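Local structure of chitinase (Jonesia denitrificans, 5VG0) at residues 19-24 and 55-60; 65-70 and 109-114; 118-123 and 135-140. The protein probably degrades chitin, and the chain described is its copper-binding lytic polysaccharide monooxygenase domain, one part of a longer multidomain enzyme. All coordinates share one frame; numbering follows the deposited sequence.

Interaction 1: residues 19-24 and 55-60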
loop_
_atom_site.group_PDB
_atom_site.type_symbol
_atom_site.label_atom_id
_atom_site.label_comp_id
_atom_site.label_asym_id
_atom_site.label_seq_id
_atom_site.Cartn_x
_atom_site.Cartn_y
_atom_site.Cartn_z
ATOM N N THR A 19 1.998 9.075 -13.157
ATOM C CA THR A 19 2.026 8.045 -14.181
ATOM C C THR A 19 1.850 8.676 -15.554
ATOM O O THR A 19 1.265 9.747 -15.697
ATOM C CB THR A 19 0.910 7.030 -13.947
ATOM O OG1 THR A 19 -0.354 7.690 -13.966
ATOM C CG2 THR A 19 1.094 6.325 -12.612
ATOM N N SER A 20 2.350 7.987 -16.560
ATOM C CA SER A 20 2.243 8.416 -17.949
ATOM C C SER A 20 1.034 7.827 -18.653
ATOM O O SER A 20 0.877 7.999 -19.861
ATOM C CB SER A 20 3.495 7.974 -18.691
ATOM O OG SER A 20 3.625 6.577 -18.561
ATOM N N PHE A 21 0.206 7.109 -17.938
ATOM C CA PHE A 21 -0.996 6.494 -18.446
ATOM C C PHE A 21 -2.141 6.877 -17.523
ATOM O O PHE A 21 -1.942 7.211 -16.351
ATOM C CB PHE A 21 -0.827 4.969 -18.512
ATOM C CG PHE A 21 -0.301 4.365 -17.233
ATOM C CD1 PHE A 21 1.056 4.236 -17.011
ATOM C CD2 PHE A 21 -1.173 3.949 -16.239
ATOM C CE1 PHE A 21 1.532 3.711 -15.826
ATOM C CE2 PHE A 21 -0.698 3.413 -15.055
ATOM C CZ PHE A 21 0.647 3.307 -14.853
ATOM N N ASP A 22 -3.344 6.840 -18.071
ATOM C CA ASP A 22 -4.546 7.152 -17.310
ATOM C C ASP A 22 -4.889 5.957 -16.429
ATOM O O ASP A 22 -4.989 4.829 -16.911
ATOM C CB ASP A 22 -5.680 7.450 -18.300
ATOM C CG ASP A 22 -7.011 7.858 -17.642
ATOM O OD1 ASP A 22 -7.118 8.005 -16.406
ATOM O OD2 ASP A 22 -7.975 8.068 -18.417
ATOM N N CYS A 23 -5.041 6.200 -15.142
ATOM C CA CYS A 23 -5.405 5.131 -14.227
ATOM C C CYS A 23 -6.902 4.976 -14.050
ATOM O O CYS A 23 -7.325 4.019 -13.407
ATOM C CB CYS A 23 -4.795 5.371 -12.849
ATOM S SG CYS A 23 -3.024 5.584 -12.864
ATOM N N GLY A 24 -7.708 5.889 -14.577
ATOM C CA GLY A 24 -9.128 5.820 -14.348
ATOM C C GLY A 24 -9.547 6.294 -12.972
ATOM O O GLY A 24 -8.954 7.220 -12.405
ATOM N N ASN A 55 1.005 -5.244 -14.289
ATOM C CA ASN A 55 2.449 -5.048 -14.261
ATOM C C ASN A 55 3.033 -4.703 -15.622
ATOM O O ASN A 55 4.226 -4.396 -15.700
ATOM C CB ASN A 55 3.150 -6.272 -13.673
ATOM C CG ASN A 55 2.798 -6.483 -12.226
ATOM O OD1 ASN A 55 2.795 -5.551 -11.426
ATOM N ND2 ASN A 55 2.457 -7.693 -11.889
ATOM N N SER A 56 2.241 -4.728 -16.686
ATOM C CA SER A 56 2.740 -4.329 -17.994
ATOM C C SER A 56 2.845 -2.819 -18.135
ATOM O O SER A 56 3.528 -2.334 -19.047
ATOM C CB SER A 56 1.853 -4.899 -19.096
ATOM O OG SER A 56 0.643 -4.175 -19.245
ATOM N N LYS A 57 2.202 -2.070 -17.249
ATOM C CA LYS A 57 2.280 -0.624 -17.308
ATOM C C LYS A 57 3.646 -0.167 -16.804
ATOM O O LYS A 57 4.259 -0.829 -15.957
ATOM C CB LYS A 57 1.202 0.010 -16.437
ATOM C CG LYS A 57 -0.237 -0.294 -16.831
ATOM C CD LYS A 57 -0.649 0.504 -18.047
ATOM C CE LYS A 57 -2.020 0.095 -18.578
ATOM N NZ LYS A 57 -1.960 -1.116 -19.444
ATOM N N PRO A 58 4.131 0.986 -17.277
ATOM C CA PRO A 58 5.437 1.507 -16.812
ATOM C C PRO A 58 5.303 2.225 -15.474
ATOM O O PRO A 58 5.380 3.452 -15.370
ATOM C CB PRO A 58 5.846 2.436 -17.963
ATOM C CG PRO A 58 4.560 2.932 -18.497
ATOM C CD PRO A 58 3.605 1.776 -18.411
ATOM N N TRP A 59 5.077 1.442 -14.423
ATOM C CA TRP A 59 4.945 2.001 -13.092
ATOM C C TRP A 59 6.271 2.621 -12.672
ATOM O O TRP A 59 7.306 1.954 -12.739
ATOM C CB TRP A 59 4.563 0.908 -12.075
ATOM C CG TRP A 59 3.161 0.429 -12.275
ATOM C CD1 TRP A 59 2.762 -0.738 -12.846
ATOM C CD2 TRP A 59 1.963 1.126 -11.913
ATOM N NE1 TRP A 59 1.394 -0.814 -12.857
ATOM C CE2 TRP A 59 0.877 0.322 -12.300
ATOM C CE3 TRP A 59 1.704 2.354 -11.296
ATOM C CZ2 TRP A 59 -0.442 0.705 -12.096
ATOM C CZ3 TRP A 59 0.381 2.735 -11.091
ATOM C CH2 TRP A 59 -0.665 1.918 -11.494
ATOM N N PRO A 60 6.282 3.851 -12.184
ATOM C CA PRO A 60 7.527 4.420 -11.664
ATOM C C PRO A 60 7.989 3.703 -10.413
ATOM O O PRO A 60 7.193 3.215 -9.623
ATOM C CB PRO A 60 7.138 5.873 -11.350
ATOM C CG PRO A 60 5.928 6.144 -12.148
ATOM C CD PRO A 60 5.199 4.848 -12.218
HETATM O O HOH W 1 4.516 6.107 -15.674
#
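Lys57 starts the contact by running its aliphatic chain across one face of the Phe21 ring. Its CB is 3.7 Å from Phe21 CZ, at the rim, and further along Lys57 CD is 4.0 Å from the Phe21 ring centroid and only 13° off the ring normal, a CH-pi contact. The bend at chi2 lays the methylenes over the ring, while the ammonium group leads away to a salt bridge with Asp54. Thr19 CB, from Phe21's own segment, lies over the opposite face, so carbon atoms cover the ring on both faces.

Pro58 follows, its ring sliding past Phe21 antiparallel to it, with Pro58 CD 3.8 Å from Phe21 CD1. The proline is the centre of an inverse gamma turn, closed by a weak bond from Trp59 N to Lys57 O. No direct hydrogen bond joins the segments; water 1 bridges them instead, accepting from Ser20 N at 3.0 Å and donating to Pro58 O at 2.8 Å.

Trp59 receives the edge of Phe21 on its face. The centroids of the Phe21 ring and the Trp59 six-membered ring are 4.9 Å apart with planes at 87°, a T-shaped pair. Phe21 CG sits between its own backbone N and carbonyl carbon (chi1 50°), which directs CZ at the indole. Thr19 CG2 comes alongside, 4.0 Å from Trp59 CZ3. Indole NE1 is bonded to Asp54 O, which helps fix the ring's rotation, and Arg10 makes a cation-pi contact with it.

Pro60 closes the walk, its CD 4.4 Å from Thr19 CG2. Both segments are loops in the long, mostly irregular excursion between strands 2-6 and 62-64, which also holds helix 10-15 and short strand 34-36 and probably corresponds to the L2 region of AA10 monooxygenases, here further held by the Cys14-Cys23 disulfide.

Interaction 2: residues 65-70 and 109-114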
loop_
_atom_site.group_PDB
_atom_site.type_symbol
_atom_site.label_atom_id
_atom_site.label_comp_id
_atom_site.label_asym_id
_atom_site.label_seq_id
_atom_site.Cartn_x
_atom_site.Cartn_y
_atom_site.Cartn_z
ATOM N N ALA A 65 16.588 2.805 0.598
ATOM C CA ALA A 65 17.568 2.015 1.320
ATOM C C ALA A 65 16.902 0.766 1.910
ATOM O O ALA A 65 15.686 0.598 1.852
ATOM C CB ALA A 65 18.180 2.875 2.414
ATOM N N SER A 66 17.707 -0.114 2.516
ATOM C CA SER A 66 17.190 -1.366 3.061
ATOM C C SER A 66 16.413 -1.171 4.349
ATOM O O SER A 66 15.661 -2.062 4.746
ATOM C CB SER A 66 18.304 -2.380 3.275
ATOM O OG SER A 66 19.254 -1.899 4.202
ATOM N N THR A 67 16.602 -0.036 5.013
ATOM C CA THR A 67 15.747 0.422 6.102
ATOM C C THR A 67 15.113 1.722 5.630
ATOM O O THR A 67 15.813 2.622 5.146
ATOM C CB THR A 67 16.565 0.635 7.381
ATOM O OG1 THR A 67 16.943 -0.638 7.892
ATOM C CG2 THR A 67 15.764 1.352 8.442
ATOM N N VAL A 68 13.791 1.809 5.732
ATOM C CA VAL A 68 13.048 2.925 5.163
ATOM C C VAL A 68 11.854 3.228 6.048
ATOM O O VAL A 68 11.235 2.319 6.603
ATOM C CB VAL A 68 12.610 2.589 3.717
ATOM C CG1 VAL A 68 11.638 1.419 3.683
ATOM C CG2 VAL A 68 12.014 3.814 3.025
ATOM N N ASP A 69 11.522 4.512 6.153
ATOM C CA ASP A 69 10.306 4.946 6.818
ATOM C C ASP A 69 9.208 5.048 5.770
ATOM O O ASP A 69 9.375 5.709 4.741
ATOM C CB ASP A 69 10.503 6.309 7.482
ATOM C CG ASP A 69 11.384 6.251 8.709
ATOM O OD1 ASP A 69 11.692 5.154 9.198
ATOM O OD2 ASP A 69 11.756 7.337 9.198
ATOM N N LEU A 70 8.082 4.421 6.053
ATOM C CA LEU A 70 6.926 4.393 5.175
ATOM C C LEU A 70 5.784 5.129 5.863
ATOM O O LEU A 70 5.487 4.861 7.027
ATOM C CB LEU A 70 6.596 2.934 4.941
ATOM C CG LEU A 70 5.456 2.637 4.020
ATOM C CD1 LEU A 70 5.749 1.306 3.343
ATOM C CD2 LEU A 70 4.167 2.577 4.784
ATOM N N THR A 109 8.688 1.916 10.237
ATOM C CA THR A 109 10.029 1.666 9.736
ATOM C C THR A 109 10.161 0.206 9.342
ATOM O O THR A 109 10.033 -0.684 10.185
ATOM C CB THR A 109 11.088 2.024 10.776
ATOM O OG1 THR A 109 10.913 3.387 11.164
ATOM C CG2 THR A 109 12.490 1.823 10.223
ATOM N N LEU A 110 10.422 -0.030 8.066
ATOM C CA LEU A 110 10.728 -1.363 7.565
ATOM C C LEU A 110 12.239 -1.514 7.530
ATOM O O LEU A 110 12.964 -0.567 7.200
ATOM C CB LEU A 110 10.175 -1.543 6.152
ATOM C CG LEU A 110 8.668 -1.407 6.002
ATOM C CD1 LEU A 110 8.250 -1.776 4.592
ATOM C CD2 LEU A 110 7.913 -2.235 7.014
ATOM N N THR A 111 12.722 -2.704 7.885
ATOM C CA THR A 111 14.153 -2.980 7.890
ATOM C C THR A 111 14.431 -4.272 7.132
ATOM O O THR A 111 13.533 -5.073 6.873
ATOM C CB THR A 111 14.759 -3.092 9.313
ATOM O OG1 THR A 111 14.359 -4.316 9.925
ATOM C CG2 THR A 111 14.394 -1.907 10.166
ATOM N N ASP A 112 15.696 -4.476 6.777
ATOM C CA ASP A 112 16.128 -5.732 6.166
ATOM C C ASP A 112 15.381 -6.004 4.865
ATOM O O ASP A 112 15.050 -7.147 4.551
ATOM C CB ASP A 112 16.000 -6.912 7.141
ATOM C CG ASP A 112 16.615 -8.185 6.625
ATOM O OD1 ASP A 112 17.612 -8.131 5.886
ATOM O OD2 ASP A 112 16.109 -9.256 6.996
ATOM N N LEU A 113 15.155 -4.960 4.076
ATOM C CA LEU A 113 14.590 -5.167 2.747
ATOM C C LEU A 113 15.673 -5.675 1.795
ATOM O O LEU A 113 16.800 -5.184 1.822
ATOM C CB LEU A 113 14.015 -3.869 2.204
ATOM C CG LEU A 113 12.819 -3.325 2.975
ATOM C CD1 LEU A 113 12.448 -1.952 2.473
ATOM C CD2 LEU A 113 11.632 -4.240 2.891
ATOM N N PRO A 114 15.356 -6.657 0.957
ATOM C CA PRO A 114 16.357 -7.187 0.031
ATOM C C PRO A 114 16.702 -6.167 -1.037
ATOM O O PRO A 114 15.863 -5.378 -1.470
ATOM C CB PRO A 114 15.657 -8.407 -0.571
ATOM C CG PRO A 114 14.200 -8.053 -0.503
ATOM C CD PRO A 114 14.038 -7.287 0.773
#
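Val68 and Leu110 form an antiparallel hydrogen-bonded pair, with Val68 N to Leu110 O and Leu110 N to Val68 O both at 2.9 Å, and Asp69 with Thr109 is the adjoining non-hydrogen-bonded pair. The pairing joins strands 68-74 and 105-110 in the three-stranded antiparallel sheet of the immunoglobulin-like beta-sandwich of these monooxygenases. Beyond Leu110 the regular register ends: Asp112, with a left-handed backbone conformation, turns the chain, and the next amide, Leu113 N, donates to Ser66 O over 3.0 Å. This bond is nearly straight (170° at the hydrogen) and meets a lone pair of the carbonyl in its plane.

On the face carrying Asp69 and Thr109 the contact is polar and partly open to solvent. Thr109 OG1 donates to Asp69 OD1 at 2.8 Å, approaching from above the carboxylate, 39° out of its plane. The other branch, Thr109 CG2, reaches Thr67 CG2 at 3.8 Å, while Thr67 OG1 lies beside CB of Thr111. A valine in place of Thr109 would remove the hydroxyl, and Asp69 OD1 would probably be left without this donor, its carboxylate set freer to turn.

The face bearing Val68 and Leu110 is apolar and looks into the sandwich, where Leu110 and Leu70 both pack on Tyr85 of strand 80-87. Leu70 CD1 and Leu110 CD1 meet at 4.2 Å, their side chains crossing at a slant. Val68 points the same way as Leu110, with Val68 CG1 4.1 Å from Leu110 CB. That methyl stands between the backbone N and the carbonyl carbon (chi1 64°), a placement that also brings Val68 CG1 to within 3.7 Å of Leu113 CD1, the two side chains meeting at about a right angle.

Interaction 3: residues 118-123 and 135-140; sequences HTILAR and NCMDVV
Segments 118-123 and 135-140 run antiparallel, their axes approaching to 4.6 Å with strand directions 157° apart, and His118, Ile120 and Ala122 form hydrogen-bonded pairs with Val139, Met137 and Asn135. They are the two arms of a beta hairpin, strands 118-126 and 131-141, in the mixed sheet of the monooxygenase beta-sandwich. Six backbone hydrogen bonds join them; the straightest, Ala122 N to Asn135 O, is 2.8 Å long with 178° at the hydrogen.

The face holding Ile120, Ala122, Met137 and Val139 is buried against the three-stranded sheet, where Ala122 packs on Trp72. Met137 adopts two conformations; in one of them, bends at chi2 and chi3 fold the chain back across the hairpin and Met137 CE lies 3.9 Å from both Ile120 CG2 and Ala122 CB, a contact established for that conformation alone. Ile120 CD1 extends the other way, to 4.1 Å from Val139 CG2. Asn135 continues this face toward the active site: its OD1 accepts from Val4 N of strand 2-6, and its side chain is about 11 Å from the copper ion.

On the reverse face Thr119 OG1 donates to Asp138 OD1 over 2.9 Å, close to the line of the C-O bond. The other oxygen, Asp138 OD2, forms a salt bridge with Arg10, so both carboxylate oxygens have a partner. Cys136, disulfide-bonded to Cys42, completes this face. Leu121, with CG anti to the backbone N (chi1 171°), turns CD1 back over the partner strand, to 3.8 Å from Cys136 SG.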
loop_
_atom_site.group_PDB
_atom_site.type_symbol
_atom_site.label_atom_id
_atom_site.label_comp_id
_atom_site.label_asym_id
_atom_site.label_seq_id
_atom_site.Cartn_x
_atom_site.Cartn_y
_atom_site.Cartn_z
ATOM N N HIS A 118 11.841 -4.652 -6.152
ATOM C CA HIS A 118 10.832 -5.405 -5.419
ATOM C C HIS A 118 9.536 -4.624 -5.387
ATOM O O HIS A 118 9.508 -3.415 -5.604
ATOM C CB HIS A 118 11.286 -5.682 -3.980
ATOM C CG HIS A 118 12.550 -6.445 -3.954
ATOM N ND1 HIS A 118 12.582 -7.805 -4.161
ATOM C CD2 HIS A 118 13.835 -6.046 -3.835
ATOM C CE1 HIS A 118 13.834 -8.215 -4.150
ATOM N NE2 HIS A 118 14.617 -7.165 -3.967
ATOM N N THR A 119 8.468 -5.334 -5.087
ATOM C CA THR A 119 7.174 -4.713 -4.836
ATOM C C THR A 119 6.774 -5.011 -3.399
ATOM O O THR A 119 6.697 -6.180 -3.005
ATOM C CB THR A 119 6.104 -5.191 -5.811
ATOM O OG1 THR A 119 6.519 -4.844 -7.144
ATOM C CG2 THR A 119 4.765 -4.529 -5.529
ATOM N N ILE A 120 6.557 -3.965 -2.623
ATOM C CA ILE A 120 6.057 -4.095 -1.258
ATOM C C ILE A 120 4.544 -3.986 -1.308
ATOM O O ILE A 120 4.018 -3.046 -1.907
ATOM C CB ILE A 120 6.628 -2.988 -0.358
ATOM C CG1 ILE A 120 8.152 -3.020 -0.347
ATOM C CG2 ILE A 120 6.064 -3.099 1.055
ATOM C CD1 ILE A 120 8.784 -1.856 0.348
ATOM N N LEU A 121 3.836 -4.928 -0.694
ATOM C CA LEU A 121 2.398 -4.815 -0.487
ATOM C C LEU A 121 2.150 -4.518 0.981
ATOM O O LEU A 121 2.602 -5.266 1.854
ATOM C CB LEU A 121 1.681 -6.103 -0.880
ATOM C CG LEU A 121 0.188 -6.168 -0.494
ATOM C CD1 LEU A 121 -0.622 -5.156 -1.282
ATOM C CD2 LEU A 121 -0.352 -7.568 -0.647
ATOM N N ALA A 122 1.452 -3.428 1.231
ATOM C CA ALA A 122 0.990 -3.071 2.559
ATOM C C ALA A 122 -0.488 -3.399 2.632
ATOM O O ALA A 122 -1.269 -2.923 1.817
ATOM C CB ALA A 122 1.241 -1.597 2.836
ATOM N N ARG A 123 -0.856 -4.210 3.614
ATOM C CA ARG A 123 -2.228 -4.635 3.840
ATOM C C ARG A 123 -2.649 -4.122 5.210
ATOM O O ARG A 123 -2.079 -4.521 6.226
ATOM C CB ARG A 123 -2.300 -6.153 3.746
ATOM C CG ARG A 123 -3.671 -6.722 3.760
ATOM C CD ARG A 123 -3.636 -8.171 3.259
ATOM N NE ARG A 123 -3.151 -9.086 4.277
ATOM C CZ ARG A 123 -3.122 -10.406 4.144
ATOM N NH1 ARG A 123 -3.473 -10.982 3.004
ATOM N NH2 ARG A 123 -2.736 -11.160 5.159
ATOM N N ASN A 135 -2.109 -1.614 -0.718
ATOM C CA ASN A 135 -1.211 -0.625 -1.304
ATOM C C ASN A 135 0.079 -1.289 -1.762
ATOM O O ASN A 135 0.840 -1.789 -0.925
ATOM C CB ASN A 135 -0.819 0.466 -0.299
ATOM C CG ASN A 135 -1.911 1.523 -0.073
ATOM O OD1 ASN A 135 -1.744 2.659 -0.472
ATOM N ND2 ASN A 135 -3.012 1.141 0.533
ATOM N N CYS A 136 0.359 -1.253 -3.060
ATOM C CA CYS A 136 1.641 -1.702 -3.589
ATOM C C CYS A 136 2.578 -0.532 -3.825
ATOM O O CYS A 136 2.170 0.497 -4.361
ATOM C CB CYS A 136 1.436 -2.429 -4.908
ATOM S SG CYS A 136 0.922 -4.110 -4.646
ATOM N N MET A 137 3.847 -0.741 -3.501
ATOM C CA MET A 137 4.914 0.231 -3.713
ATOM C C MET A 137 6.020 -0.463 -4.498
ATOM O O MET A 137 6.569 -1.472 -4.046
ATOM C CB MET A 137 5.502 0.735 -2.390
ATOM C CG MET A 137 4.646 1.694 -1.577
ATOM S SD MET A 137 3.066 1.090 -0.947
ATOM C CE MET A 137 3.641 -0.195 0.146
ATOM N N ASP A 138 6.357 0.080 -5.646
ATOM C CA ASP A 138 7.451 -0.426 -6.471
ATOM C C ASP A 138 8.723 0.307 -6.089
ATOM O O ASP A 138 8.784 1.534 -6.183
ATOM C CB ASP A 138 7.126 -0.235 -7.947
ATOM C CG ASP A 138 5.884 -0.989 -8.332
ATOM O OD1 ASP A 138 5.904 -2.233 -8.244
ATOM O OD2 ASP A 138 4.892 -0.344 -8.707
ATOM N N VAL A 139 9.730 -0.451 -5.659
ATOM C CA VAL A 139 10.933 0.133 -5.099
ATOM C C VAL A 139 12.159 -0.530 -5.697
ATOM O O VAL A 139 12.119 -1.655 -6.192
ATOM C CB VAL A 139 10.964 0.022 -3.555
ATOM C CG1 VAL A 139 9.812 0.803 -2.955
ATOM C CG2 VAL A 139 10.950 -1.439 -3.082
ATOM N N VAL A 140 13.264 0.199 -5.653
ATOM C CA VAL A 140 14.580 -0.344 -5.944
ATOM C C VAL A 140 15.420 -0.080 -4.709
ATOM O O VAL A 140 15.629 1.077 -4.332
ATOM C CB VAL A 140 15.226 0.286 -7.191
ATOM C CG1 VAL A 140 16.581 -0.364 -7.447
ATOM C CG2 VAL A 140 14.321 0.152 -8.394
#

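Overall arrangement
Following the chain from the N terminus, interaction 1 comes first, closing a largely irregular stretch between residues 24 and 55. Interaction 2 then closes a loop of 38 residues that is rich in strand, and interaction 3 closes the 11 residues at the end of a hairpin, seven of them still strand. The three lie in series; none nests within or crosses another. Interactions 1 and 2 do not touch, their nearest atoms being about 13 Å apart, but interaction 3 meets both. Trp59 CB packs on Asp138 OD2 at 3.6 Å, joining the loop region to the mixed sheet, and Leu70, Leu110 and Leu113 face Met137 and Ile120 across the sandwich core, tying its two sheets together.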